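Local structure of RNA-binding protein Smaug (1OXJ) at residues G140-I145 and F167-M172; S8-W13 and E32-I37; Q74-G79 and I119-N124. The protein probably binds RNA through its SAM domain, which is joined in this fragment to a helical PHAT domain. All blocks are in the same frame, centred on the assembly; numbering follows the deposited sequence.

Contact 1 of 3, residues G140-I145 and F167-M172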
loop_
_atom_site.group_PDB
_atom_site.type_symbol
_atom_site.label_atom_id
_atom_site.label_comp_id
_atom_site.label_asym_id
_atom_site.label_seq_id
_atom_site.Cartn_x
_atom_site.Cartn_y
_atom_site.Cartn_z
ATOM N N GLY A 140 2.329 11.209 12.681
ATOM C CA GLY A 140 1.627 11.949 11.645
ATOM C C GLY A 140 1.520 11.154 10.350
ATOM O O GLY A 140 0.475 11.142 9.694
ATOM N N VAL A 141 2.595 10.477 9.962
ATOM C CA VAL A 141 2.537 9.697 8.734
ATOM C C VAL A 141 1.538 8.549 8.905
ATOM O O VAL A 141 0.725 8.296 8.025
ATOM C CB VAL A 141 3.927 9.144 8.353
ATOM C CG1 VAL A 141 3.824 8.322 7.071
ATOM C CG2 VAL A 141 4.902 10.302 8.148
ATOM N N LEU A 142 1.589 7.873 10.049
ATOM C CA LEU A 142 0.679 6.766 10.325
ATOM C C LEU A 142 -0.788 7.193 10.253
ATOM O O LEU A 142 -1.620 6.471 9.712
ATOM C CB LEU A 142 0.964 6.166 11.705
ATOM C CG LEU A 142 0.038 5.020 12.116
ATOM C CD1 LEU A 142 0.123 3.904 11.057
ATOM C CD2 LEU A 142 0.433 4.498 13.496
ATOM N N MET A 143 -1.108 8.364 10.791
ATOM C CA MET A 143 -2.491 8.829 10.757
ATOM C C MET A 143 -2.914 9.039 9.303
ATOM O O MET A 143 -4.038 8.725 8.928
ATOM C CB MET A 143 -2.636 10.113 11.577
ATOM C CG MET A 143 -2.400 9.910 13.077
ATOM S SD MET A 143 -3.642 8.868 13.903
ATOM C CE MET A 143 -5.014 10.029 13.939
ATOM N N TRP A 144 -2.003 9.547 8.476
ATOM C CA TRP A 144 -2.301 9.742 7.062
ATOM C C TRP A 144 -2.523 8.372 6.403
ATOM O O TRP A 144 -3.409 8.202 5.563
ATOM C CB TRP A 144 -1.141 10.452 6.377
ATOM C CG TRP A 144 -1.292 10.553 4.900
ATOM C CD1 TRP A 144 -2.058 11.452 4.204
ATOM C CD2 TRP A 144 -0.672 9.711 3.926
ATOM N NE1 TRP A 144 -1.946 11.219 2.853
ATOM C CE2 TRP A 144 -1.103 10.154 2.655
ATOM C CE3 TRP A 144 0.209 8.621 4.002
ATOM C CZ2 TRP A 144 -0.682 9.547 1.466
ATOM C CZ3 TRP A 144 0.629 8.017 2.819
ATOM C CH2 TRP A 144 0.181 8.482 1.568
ATOM N N ILE A 145 -1.709 7.393 6.779
ATOM C CA ILE A 145 -1.861 6.048 6.221
ATOM C C ILE A 145 -3.244 5.479 6.565
ATOM O O ILE A 145 -3.951 4.958 5.695
ATOM C CB ILE A 145 -0.773 5.096 6.775
ATOM C CG1 ILE A 145 0.596 5.482 6.201
ATOM C CG2 ILE A 145 -1.124 3.633 6.427
ATOM C CD1 ILE A 145 1.773 4.728 6.860
ATOM N N PHE A 167 -8.958 6.588 15.687
ATOM C CA PHE A 167 -9.526 7.391 16.761
ATOM C C PHE A 167 -8.760 7.147 18.057
ATOM O O PHE A 167 -8.427 8.088 18.775
ATOM C CB PHE A 167 -11.006 7.049 16.955
ATOM C CG PHE A 167 -11.737 8.005 17.862
ATOM C CD1 PHE A 167 -11.825 9.359 17.541
ATOM C CD2 PHE A 167 -12.338 7.551 19.031
ATOM C CE1 PHE A 167 -12.504 10.248 18.375
ATOM C CE2 PHE A 167 -13.020 8.429 19.872
ATOM C CZ PHE A 167 -13.102 9.782 19.543
ATOM N N LYS A 168 -8.484 5.879 18.352
ATOM C CA LYS A 168 -7.740 5.516 19.556
ATOM C C LYS A 168 -6.375 6.206 19.577
ATOM O O LYS A 168 -5.955 6.743 20.603
ATOM C CB LYS A 168 -7.524 3.999 19.623
ATOM C CG LYS A 168 -8.653 3.179 20.248
ATOM C CD LYS A 168 -9.958 3.261 19.469
ATOM C CE LYS A 168 -10.870 2.074 19.789
ATOM N NZ LYS A 168 -11.162 1.942 21.244
ATOM N N LEU A 169 -5.687 6.180 18.440
ATOM C CA LEU A 169 -4.365 6.790 18.327
ATOM C C LEU A 169 -4.405 8.307 18.459
ATOM O O LEU A 169 -3.496 8.908 19.031
ATOM C CB LEU A 169 -3.717 6.421 16.987
ATOM C CG LEU A 169 -3.482 4.932 16.723
ATOM C CD1 LEU A 169 -2.807 4.765 15.375
ATOM C CD2 LEU A 169 -2.624 4.333 17.835
ATOM N N SER A 170 -5.452 8.924 17.920
ATOM C CA SER A 170 -5.583 10.378 17.979
ATOM C C SER A 170 -5.726 10.874 19.416
ATOM O O SER A 170 -5.551 12.059 19.687
ATOM C CB SER A 170 -6.802 10.837 17.168
ATOM O OG SER A 170 -8.007 10.438 17.797
ATOM N N LYS A 171 -6.039 9.968 20.334
ATOM C CA LYS A 171 -6.219 10.352 21.726
ATOM C C LYS A 171 -5.065 10.005 22.658
ATOM O O LYS A 171 -5.167 10.216 23.868
ATOM C CB LYS A 171 -7.516 9.746 22.273
ATOM C CG LYS A 171 -8.786 10.300 21.630
ATOM C CD LYS A 171 -8.851 11.822 21.718
ATOM C CE LYS A 171 -8.741 12.313 23.159
ATOM N NZ LYS A 171 -8.909 13.791 23.270
ATOM N N MET A 172 -3.970 9.477 22.117
ATOM C CA MET A 172 -2.827 9.139 22.962
ATOM C C MET A 172 -2.192 10.434 23.458
ATOM O O MET A 172 -2.366 11.460 22.769
ATOM C CB MET A 172 -1.776 8.333 22.183
ATOM C CG MET A 172 -2.186 6.916 21.794
ATOM S SD MET A 172 -0.799 6.012 21.033
ATOM C CE MET A 172 -0.411 7.129 19.730
#
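L142 carries its CG opposite the backbone N (chi1 178°), which sends the branch toward L169, whereas in M143 chi1 of -66° sets CG beside the backbone N, and bends at chi2 and chi3 then bring SD and CE to the other helix although the CB sets off at an angle to it. The leucines touch by one methyl each, L142 CD2 standing 3.8 Å from L169 CD1, with the two side chains crossing at about a right angle. M143 works further out. Its SD lies 3.9 Å from L169 CB, its chain running past the leucine in the opposite sense, and its CE reaches S170 CB at 3.8 Å. S170 meets M143 through CB, while its OG donates to F167 O at 2.6 Å, the donor OG tilted 23° from the carbonyl plane of F167. No hydrogen bond crosses between 140-145 and 167-172, and the closest pairs are all between carbon or sulfur atoms; 164 Å² is buried in all, with the leucines buried and S170 on the exposed side. The two segments run roughly antiparallel, as expected of helices 136-150 and 159-170 paired in an alpha-alpha hairpin. Helix 111-127 packs against both leucines through L126, L146 also meets L169, and helix 83-91 receives V141 and I145 from helix 136-150.

Contact 2 of 3, residues S8-W13 and E32-I37; sequences SGIGLW and EEMLLI
The indole of W13 receives the sulfur of M34 obliquely, neither squarely above the ring nor level with it: SD is 5.2 Å from the centroid of the six-membered ring, on a line 45° off the ring normal. The nearest ring atom is CZ3, 4.4 Å from M34 SD. I10, one helical turn before W13, adds a second surface. I10 CD1 lies 3.6 Å from W13 CE3, and I10 CD1 is also 4.1 Å from M34 SD, so that methyl, sulfur and ring form a three-way cluster. M34 reaches it with CG opposite the backbone N (chi1 164°) and an extended chi2; only at chi3 (75°) does the chain turn, carrying CE aside. I10 and M34 run past each other in opposite directions, while their CA atoms remain 10.0 Å apart. The backbones of helices 10-16 and 31-34 are thus bridged by long side chains, in the buried interior of the SAM domain, where I59 and L62 of helix 49-77 touch both W13 and M34. With no hydrogen bond between the segments and 72 Å² buried, this Met-aromatic contact is consistent with dispersion between a polarisable sulfur and apolar neighbours, the oblique approach giving no sign of a specific polar bond.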
loop_
_atom_site.group_PDB
_atom_site.type_symbol
_atom_site.label_atom_id
_atom_site.label_comp_id
_atom_site.label_asym_id
_atom_site.label_seq_id
_atom_site.Cartn_x
_atom_site.Cartn_y
_atom_site.Cartn_z
ATOM N N SER A 8 -9.744 0.303 -8.820
ATOM C CA SER A 8 -10.412 1.568 -8.529
ATOM C C SER A 8 -9.452 2.664 -8.087
ATOM O O SER A 8 -9.734 3.844 -8.264
ATOM C CB SER A 8 -11.497 1.376 -7.460
ATOM O OG SER A 8 -10.934 1.041 -6.205
ATOM N N GLY A 9 -8.311 2.283 -7.527
ATOM C CA GLY A 9 -7.361 3.292 -7.082
ATOM C C GLY A 9 -6.214 3.561 -8.037
ATOM O O GLY A 9 -5.223 4.198 -7.665
ATOM N N ILE A 10 -6.348 3.104 -9.276
ATOM C CA ILE A 10 -5.286 3.295 -10.255
ATOM C C ILE A 10 -4.945 4.762 -10.487
ATOM O O ILE A 10 -3.775 5.124 -10.571
ATOM C CB ILE A 10 -5.643 2.636 -11.607
ATOM C CG1 ILE A 10 -4.406 2.604 -12.502
ATOM C CG2 ILE A 10 -6.794 3.369 -12.271
ATOM C CD1 ILE A 10 -3.291 1.706 -11.947
ATOM N N GLY A 11 -5.967 5.611 -10.583
ATOM C CA GLY A 11 -5.717 7.025 -10.813
ATOM C C GLY A 11 -4.921 7.703 -9.712
ATOM O O GLY A 11 -3.958 8.430 -9.977
ATOM N N LEU A 12 -5.322 7.474 -8.470
ATOM C CA LEU A 12 -4.636 8.083 -7.338
ATOM C C LEU A 12 -3.197 7.577 -7.265
ATOM O O LEU A 12 -2.273 8.334 -6.959
ATOM C CB LEU A 12 -5.386 7.771 -6.039
ATOM C CG LEU A 12 -4.879 8.398 -4.727
ATOM C CD1 LEU A 12 -3.609 7.711 -4.280
ATOM C CD2 LEU A 12 -4.631 9.898 -4.913
ATOM N N TRP A 13 -3.004 6.294 -7.554
ATOM C CA TRP A 13 -1.666 5.714 -7.519
ATOM C C TRP A 13 -0.781 6.398 -8.558
ATOM O O TRP A 13 0.323 6.838 -8.250
ATOM C CB TRP A 13 -1.737 4.202 -7.794
ATOM C CG TRP A 13 -0.390 3.514 -7.765
ATOM C CD1 TRP A 13 0.499 3.494 -6.727
ATOM C CD2 TRP A 13 0.180 2.700 -8.799
ATOM N NE1 TRP A 13 1.590 2.708 -7.049
ATOM C CE2 TRP A 13 1.418 2.211 -8.314
ATOM C CE3 TRP A 13 -0.235 2.332 -10.088
ATOM C CZ2 TRP A 13 2.244 1.371 -9.075
ATOM C CZ3 TRP A 13 0.589 1.497 -10.845
ATOM C CH2 TRP A 13 1.814 1.028 -10.331
ATOM N N GLU A 32 -4.706 -8.447 -12.971
ATOM C CA GLU A 32 -3.671 -9.390 -13.394
ATOM C C GLU A 32 -2.891 -8.891 -14.610
ATOM O O GLU A 32 -1.691 -9.113 -14.716
ATOM C CB GLU A 32 -4.287 -10.765 -13.697
ATOM C CG GLU A 32 -4.843 -11.512 -12.482
ATOM C CD GLU A 32 -6.046 -10.830 -11.829
ATOM O OE1 GLU A 32 -6.909 -10.284 -12.553
ATOM O OE2 GLU A 32 -6.139 -10.857 -10.582
ATOM N N GLU A 33 -3.571 -8.226 -15.534
ATOM C CA GLU A 33 -2.898 -7.707 -16.722
ATOM C C GLU A 33 -1.898 -6.623 -16.342
ATOM O O GLU A 33 -0.802 -6.554 -16.913
ATOM C CB GLU A 33 -3.921 -7.152 -17.716
ATOM C CG GLU A 33 -4.765 -8.241 -18.386
ATOM C CD GLU A 33 -5.737 -7.674 -19.399
ATOM O OE1 GLU A 33 -6.587 -6.834 -19.017
ATOM O OE2 GLU A 33 -5.650 -8.069 -20.580
ATOM N N MET A 34 -2.278 -5.776 -15.385
ATOM C CA MET A 34 -1.394 -4.708 -14.914
ATOM C C MET A 34 -0.071 -5.306 -14.462
ATOM O O MET A 34 0.993 -4.763 -14.763
ATOM C CB MET A 34 -2.034 -3.927 -13.739
ATOM C CG MET A 34 -1.039 -3.042 -12.898
ATOM S SD MET A 34 -1.800 -2.108 -11.539
ATOM C CE MET A 34 -2.067 -3.404 -10.348
ATOM N N LEU A 35 -0.137 -6.427 -13.747
ATOM C CA LEU A 35 1.070 -7.079 -13.238
ATOM C C LEU A 35 1.923 -7.745 -14.313
ATOM O O LEU A 35 3.030 -8.193 -14.035
ATOM C CB LEU A 35 0.713 -8.101 -12.150
ATOM C CG LEU A 35 0.056 -7.502 -10.901
ATOM C CD1 LEU A 35 -0.199 -8.598 -9.874
ATOM C CD2 LEU A 35 0.949 -6.418 -10.310
ATOM N N LEU A 36 1.410 -7.798 -15.541
ATOM C CA LEU A 36 2.148 -8.397 -16.652
ATOM C C LEU A 36 2.888 -7.336 -17.457
ATOM O O LEU A 36 3.607 -7.652 -18.404
ATOM C CB LEU A 36 1.194 -9.157 -17.575
ATOM C CG LEU A 36 0.514 -10.375 -16.947
ATOM C CD1 LEU A 36 -0.413 -11.031 -17.962
ATOM C CD2 LEU A 36 1.572 -11.354 -16.470
ATOM N N ILE A 37 2.713 -6.076 -17.073
ATOM C CA ILE A 37 3.352 -4.964 -17.770
ATOM C C ILE A 37 4.872 -4.969 -17.681
ATOM O O ILE A 37 5.443 -5.125 -16.598
ATOM C CB ILE A 37 2.836 -3.615 -17.229
ATOM C CG1 ILE A 37 1.390 -3.399 -17.683
ATOM C CG2 ILE A 37 3.738 -2.481 -17.692
ATOM C CD1 ILE A 37 0.725 -2.175 -17.080
#

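Contact 3 of 3, residues Q74-G79 and I119-N124; sequences QELLSG and IDIVTN
I121 faces L76 from a helix whose shortest sound polar bond here is the backbone one from T123 N to I119 O, at 2.9 Å. T123 OG1 also stands 3.0 Å from I119 O. These contacts stay within 119-124; across to 74-79 the meeting is wholly apolar. Its centre is I121, whose CG2 lies 3.9 Å from L76 CB. The same CG2 is 4.2 Å from L77 CD2, so one methyl touches two successive leucines. L76 then reaches beyond I121, its CD1 coming within 3.6 Å of V122 CG2. In V122 the CG2 methyl sits beside the backbone N and opposite the carbonyl carbon, since chi1 (168°) places CG1 in the other staggered position; this turns CG2 to L76. L77 joins at the exposed margin, crossing I121 at about a right angle, whereas L76 and V122 are buried. L76 also touches M81 in the following loop, and L83 and A86 of helix 83-91, while V122 meets L142. Just beyond the touching leucines G79, with a positive phi of 84°, is the first residue to leave helical backbone angles. The two segments point in nearly the same direction, with the CA atoms of L76 and I121 7.5 Å apart. These parallel helices are bridged by helix 83-91, which touches both L76 and I119, an arrangement consistent with the TPR-like helical-repeat packing suggested by the clan of the PHAT family.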
loop_
_atom_site.group_PDB
_atom_site.type_symbol
_atom_site.label_atom_id
_atom_site.label_comp_id
_atom_site.label_asym_id
_atom_site.label_seq_id
_atom_site.Cartn_x
_atom_site.Cartn_y
_atom_site.Cartn_z
ATOM N N GLN A 74 7.754 -9.287 10.256
ATOM C CA GLN A 74 8.795 -10.044 10.936
ATOM C C GLN A 74 9.759 -9.189 11.754
ATOM O O GLN A 74 9.943 -9.424 12.950
ATOM C CB GLN A 74 9.576 -10.853 9.903
ATOM C CG GLN A 74 10.692 -11.692 10.467
ATOM C CD GLN A 74 11.510 -12.337 9.371
ATOM O OE1 GLN A 74 10.976 -13.073 8.536
ATOM N NE2 GLN A 74 12.814 -12.060 9.359
ATOM N N GLU A 75 10.370 -8.199 11.110
ATOM C CA GLU A 75 11.328 -7.335 11.790
ATOM C C GLU A 75 10.751 -6.448 12.885
ATOM O O GLU A 75 11.485 -5.974 13.748
ATOM C CB GLU A 75 12.077 -6.489 10.766
ATOM C CG GLU A 75 13.040 -7.306 9.923
ATOM C CD GLU A 75 13.816 -6.458 8.944
ATOM O OE1 GLU A 75 14.417 -5.446 9.370
ATOM O OE2 GLU A 75 13.832 -6.806 7.745
ATOM N N LEU A 76 9.446 -6.203 12.853
ATOM C CA LEU A 76 8.832 -5.399 13.906
ATOM C C LEU A 76 8.610 -6.317 15.101
ATOM O O LEU A 76 8.806 -5.925 16.253
ATOM C CB LEU A 76 7.491 -4.813 13.447
ATOM C CG LEU A 76 7.551 -3.573 12.549
ATOM C CD1 LEU A 76 6.148 -3.210 12.099
ATOM C CD2 LEU A 76 8.197 -2.415 13.305
ATOM N N LEU A 77 8.200 -7.548 14.816
ATOM C CA LEU A 77 7.958 -8.523 15.868
ATOM C C LEU A 77 9.256 -8.908 16.575
ATOM O O LEU A 77 9.241 -9.283 17.747
ATOM C CB LEU A 77 7.313 -9.783 15.289
ATOM C CG LEU A 77 5.874 -9.665 14.786
ATOM C CD1 LEU A 77 5.463 -10.967 14.119
ATOM C CD2 LEU A 77 4.954 -9.338 15.951
ATOM N N SER A 78 10.374 -8.820 15.860
ATOM C CA SER A 78 11.668 -9.180 16.433
ATOM C C SER A 78 12.332 -7.988 17.104
ATOM O O SER A 78 13.300 -8.148 17.846
ATOM C CB SER A 78 12.597 -9.735 15.349
ATOM O OG SER A 78 13.023 -8.710 14.468
ATOM N N GLY A 79 11.804 -6.795 16.846
ATOM C CA GLY A 79 12.371 -5.593 17.427
ATOM C C GLY A 79 13.535 -5.073 16.604
ATOM O O GLY A 79 14.245 -4.166 17.029
ATOM N N ILE A 119 -0.505 -3.164 9.855
ATOM C CA ILE A 119 -1.085 -2.011 10.536
ATOM C C ILE A 119 -1.372 -2.368 11.993
ATOM O O ILE A 119 -1.121 -1.565 12.894
ATOM C CB ILE A 119 -2.401 -1.538 9.861
ATOM C CG1 ILE A 119 -2.102 -0.898 8.502
ATOM C CG2 ILE A 119 -3.114 -0.533 10.761
ATOM C CD1 ILE A 119 -1.247 0.375 8.583
ATOM N N ASP A 120 -1.886 -3.572 12.232
ATOM C CA ASP A 120 -2.183 -4.003 13.603
ATOM C C ASP A 120 -0.913 -4.077 14.445
ATOM O O ASP A 120 -0.884 -3.611 15.589
ATOM C CB ASP A 120 -2.871 -5.375 13.621
ATOM C CG ASP A 120 -4.307 -5.322 13.127
ATOM O OD1 ASP A 120 -4.945 -4.259 13.255
ATOM O OD2 ASP A 120 -4.805 -6.355 12.630
ATOM N N ILE A 121 0.136 -4.666 13.877
ATOM C CA ILE A 121 1.410 -4.787 14.581
ATOM C C ILE A 121 1.990 -3.401 14.864
ATOM O O ILE A 121 2.448 -3.133 15.975
ATOM C CB ILE A 121 2.422 -5.592 13.756
ATOM C CG1 ILE A 121 1.889 -7.011 13.535
ATOM C CG2 ILE A 121 3.770 -5.619 14.462
ATOM C CD1 ILE A 121 2.756 -7.863 12.650
ATOM N N VAL A 122 1.963 -2.525 13.862
ATOM C CA VAL A 122 2.483 -1.167 14.013
ATOM C C VAL A 122 1.743 -0.398 15.103
ATOM O O VAL A 122 2.358 0.110 16.041
ATOM C CB VAL A 122 2.380 -0.369 12.684
ATOM C CG1 VAL A 122 2.654 1.119 12.932
ATOM C CG2 VAL A 122 3.378 -0.906 11.682
ATOM N N THR A 123 0.422 -0.308 14.986
ATOM C CA THR A 123 -0.352 0.428 15.980
ATOM C C THR A 123 -0.220 -0.198 17.365
ATOM O O THR A 123 -0.308 0.499 18.377
ATOM C CB THR A 123 -1.841 0.510 15.578
ATOM O OG1 THR A 123 -2.392 -0.806 15.486
ATOM C CG2 THR A 123 -1.983 1.208 14.229
ATOM N N ASN A 124 0.005 -1.509 17.414
ATOM C CA ASN A 124 0.165 -2.197 18.693
ATOM C C ASN A 124 1.543 -1.942 19.300
ATOM O O ASN A 124 1.671 -1.752 20.510
ATOM C CB ASN A 124 -0.043 -3.704 18.526
ATOM C CG ASN A 124 -1.509 -4.078 18.369
ATOM O OD1 ASN A 124 -1.843 -5.251 18.173
ATOM N ND2 ASN A 124 -2.394 -3.086 18.458
#

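Along the chain contact 2 closes first, then contact 3, then contact 1. Contacts 1 and 3 share the PHAT range, with centres 16 Å apart, and they touch: L169 CD1 lies 3.8 Å from T123 CG2, and I145 CG2 lies 3.9 Å from I119 CD1. Helix 111-127 therefore sits between helix 49-77 and the pair 136-150 and 159-170, joining both contacts into one continuous, partly buried patch of packing. Contact 2 belongs to the SAM range, on the opposite side of the chain's centre, its centre 28 Å from each of the others. Helix 49-77 lines contact 2 midway and ends in contact 3, so one unbroken helix runs from the SAM range into the PHAT range.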